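Local structure of ABC sugar (Ribose) transporter, periplasmic substrate-binding subunit (Rhodobacter sphaeroides, 3L49) at residues Gln55-Ile58 / Ala59-Pro62. The protein probably binds a sugar in the periplasm and delivers it to an ABC transporter. Numbering follows the deposited sequence.
Sequences QTLI and AQKP
Gln-60 lays its side chain back along Thr-56, one helical turn earlier, and the two run side by side in the same direction. Its CG lies beside the backbone N (chi1 -82°), which sends the chain back along the helix, and the extension beyond CG carries the amide NE2 to 3.5 Å from the methyl CG2 of Thr-56. That methyl is turned to meet it because CG2 stands anti to the backbone N, while OG1 bonds the carbonyl of Ser-52. The same NE2 passes CD2 of Leu-57 at 3.9 Å.

The helix ends here, its bonding passing from i-4 to i-3. Ala-59 N still makes a regular bond to Gln-55 O (3.0 Å, 161° at the hydrogen), but Gln-60 N divides itself weakly between Thr-56 O and Leu-57 O. Lys-61 N then bonds Ile-58 O at 3.2 Å. Lys-61 takes positive phi (48°), turning the chain out of the helix. Pro-62, which has no N-H to offer, lays its ring CD 3.1 Å from Leu-57 O.

Polar ends suit exposed Gln-60 and Lys-61. Buried Leu-57 packs on strand 37-42, Ile-58 on helix 72-84. This is the C-terminal end of an alpha helix leading into strand 64-68, within the alpha/beta Rossmann-like lobe of a periplasmic binding protein.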
ATOM      1  N   GLN A  55     -17.503   9.582  12.130  1.00 38.92           N
ATOM      2  CA  GLN A  55     -18.592  10.091  12.983  1.00 30.89           C
ATOM      3  C   GLN A  55     -19.746  10.626  12.156  1.00 26.97           C
ATOM      4  O   GLN A  55     -20.908  10.313  12.425  1.00 30.31           O
ATOM      5  CB  GLN A  55     -18.095  11.208  13.902  1.00 25.93           C
ATOM      6  CG  GLN A  55     -17.106  10.772  14.972  1.00 38.25           C
ATOM      7  CD  GLN A  55     -16.530  11.940  15.753  1.00 35.22           C
ATOM      8  OE1 GLN A  55     -16.504  13.076  15.281  1.00 43.78           O
ATOM      9  NE2 GLN A  55     -16.060  11.663  16.957  1.00 52.20           N
ATOM     10  N   THR A  56     -19.399  11.438  11.161  1.00 22.57           N
ATOM     11  CA  THR A  56     -20.319  11.936  10.140  1.00 27.89           C
ATOM     12  C   THR A  56     -21.115  10.819   9.471  1.00 34.08           C
ATOM     13  O   THR A  56     -22.352  10.870   9.418  1.00 30.38           O
ATOM     14  CB  THR A  56     -19.527  12.662   9.048  1.00 31.51           C
ATOM     15  OG1 THR A  56     -18.777  13.727   9.642  1.00 32.77           O
ATOM     16  CG2 THR A  56     -20.451  13.209   7.973  1.00 32.78           C
ATOM     17  N   LEU A  57     -20.390   9.811   8.980  1.00 34.21           N
ATOM     18  CA  LEU A  57     -20.983   8.680   8.273  1.00 28.09           C
ATOM     19  C   LEU A  57     -21.924   7.883   9.156  1.00 29.52           C
ATOM     20  O   LEU A  57     -23.025   7.542   8.715  1.00 31.84           O
ATOM     21  CB  LEU A  57     -19.905   7.769   7.681  1.00 29.53           C
ATOM     22  CG  LEU A  57     -19.143   8.262   6.446  1.00 36.30           C
ATOM     23  CD1 LEU A  57     -18.001   7.304   6.084  1.00 21.92           C
ATOM     24  CD2 LEU A  57     -20.069   8.486   5.246  1.00 26.09           C
ATOM     25  N   ILE A  58     -21.498   7.614  10.395  1.00 28.30           N
ATOM     26  CA  ILE A  58     -22.335   6.927  11.389  1.00 33.74           C
ATOM     27  C   ILE A  58     -23.658   7.667  11.587  1.00 32.75           C
ATOM     28  O   ILE A  58     -24.739   7.066  11.521  1.00 31.31           O
ATOM     29  CB  ILE A  58     -21.609   6.763  12.756  1.00 38.52           C
ATOM     30  CG1 ILE A  58     -20.429   5.798  12.621  1.00 36.56           C
ATOM     31  CG2 ILE A  58     -22.584   6.271  13.854  1.00 33.96           C
ATOM     32  CD1 ILE A  58     -19.512   5.770  13.823  1.00 35.35           C
ATOM     33  N   ALA A  59     -23.548   8.980  11.789  1.00 35.41           N
ATOM     34  CA  ALA A  59     -24.693   9.860  12.010  1.00 32.32           C
ATOM     35  C   ALA A  59     -25.558  10.048  10.762  1.00 34.15           C
ATOM     36  O   ALA A  59     -26.720  10.433  10.876  1.00 46.62           O
ATOM     37  CB  ALA A  59     -24.215  11.211  12.542  1.00 31.52           C
ATOM     38  N   GLN A  60     -24.997   9.784   9.580  1.00 36.95           N
ATOM     39  CA  GLN A  60     -25.755   9.876   8.325  1.00 31.97           C
ATOM     40  C   GLN A  60     -26.477   8.586   7.952  1.00 35.80           C
ATOM     41  O   GLN A  60     -27.287   8.577   7.019  1.00 34.72           O
ATOM     42  CB  GLN A  60     -24.862  10.324   7.175  1.00 31.43           C
ATOM     43  CG  GLN A  60     -24.657  11.828   7.118  1.00 39.34           C
ATOM     44  CD  GLN A  60     -23.591  12.248   6.128  1.00 54.21           C
ATOM     45  OE1 GLN A  60     -23.669  13.327   5.545  1.00 64.53           O
ATOM     46  NE2 GLN A  60     -22.588  11.399   5.933  1.00 67.47           N
ATOM     47  N   LYS A  61     -26.181   7.512   8.692  1.00 39.07           N
ATOM     48  CA  LYS A  61     -26.804   6.191   8.519  1.00 37.47           C
ATOM     49  C   LYS A  61     -26.862   5.696   7.060  1.00 46.29           C
ATOM     50  O   LYS A  61     -27.950   5.636   6.464  1.00 46.36           O
ATOM     51  CB  LYS A  61     -28.203   6.166   9.149  1.00 38.94           C
ATOM     52  CG  LYS A  61     -28.222   6.359  10.651  1.00 51.13           C
ATOM     53  CD  LYS A  61     -29.632   6.681  11.131  1.00 56.96           C
ATOM     54  CE  LYS A  61     -29.671   6.881  12.635  1.00 50.54           C
ATOM     55  NZ  LYS A  61     -28.819   8.028  13.062  1.00 39.24           N
ATOM     56  N   PRO A  62     -25.697   5.340   6.474  1.00 45.34           N
ATOM     57  CA  PRO A  62     -25.756   4.813   5.120  1.00 39.27           C
ATOM     58  C   PRO A  62     -26.081   3.320   5.147  1.00 34.16           C
ATOM     59  O   PRO A  62     -26.095   2.700   6.223  1.00 30.88           O
ATOM     60  CB  PRO A  62     -24.338   5.062   4.577  1.00 43.86           C
ATOM     61  CG  PRO A  62     -23.496   5.519   5.751  1.00 38.70           C
ATOM     62  CD  PRO A  62     -24.315   5.351   6.985  1.00 48.32           C
TER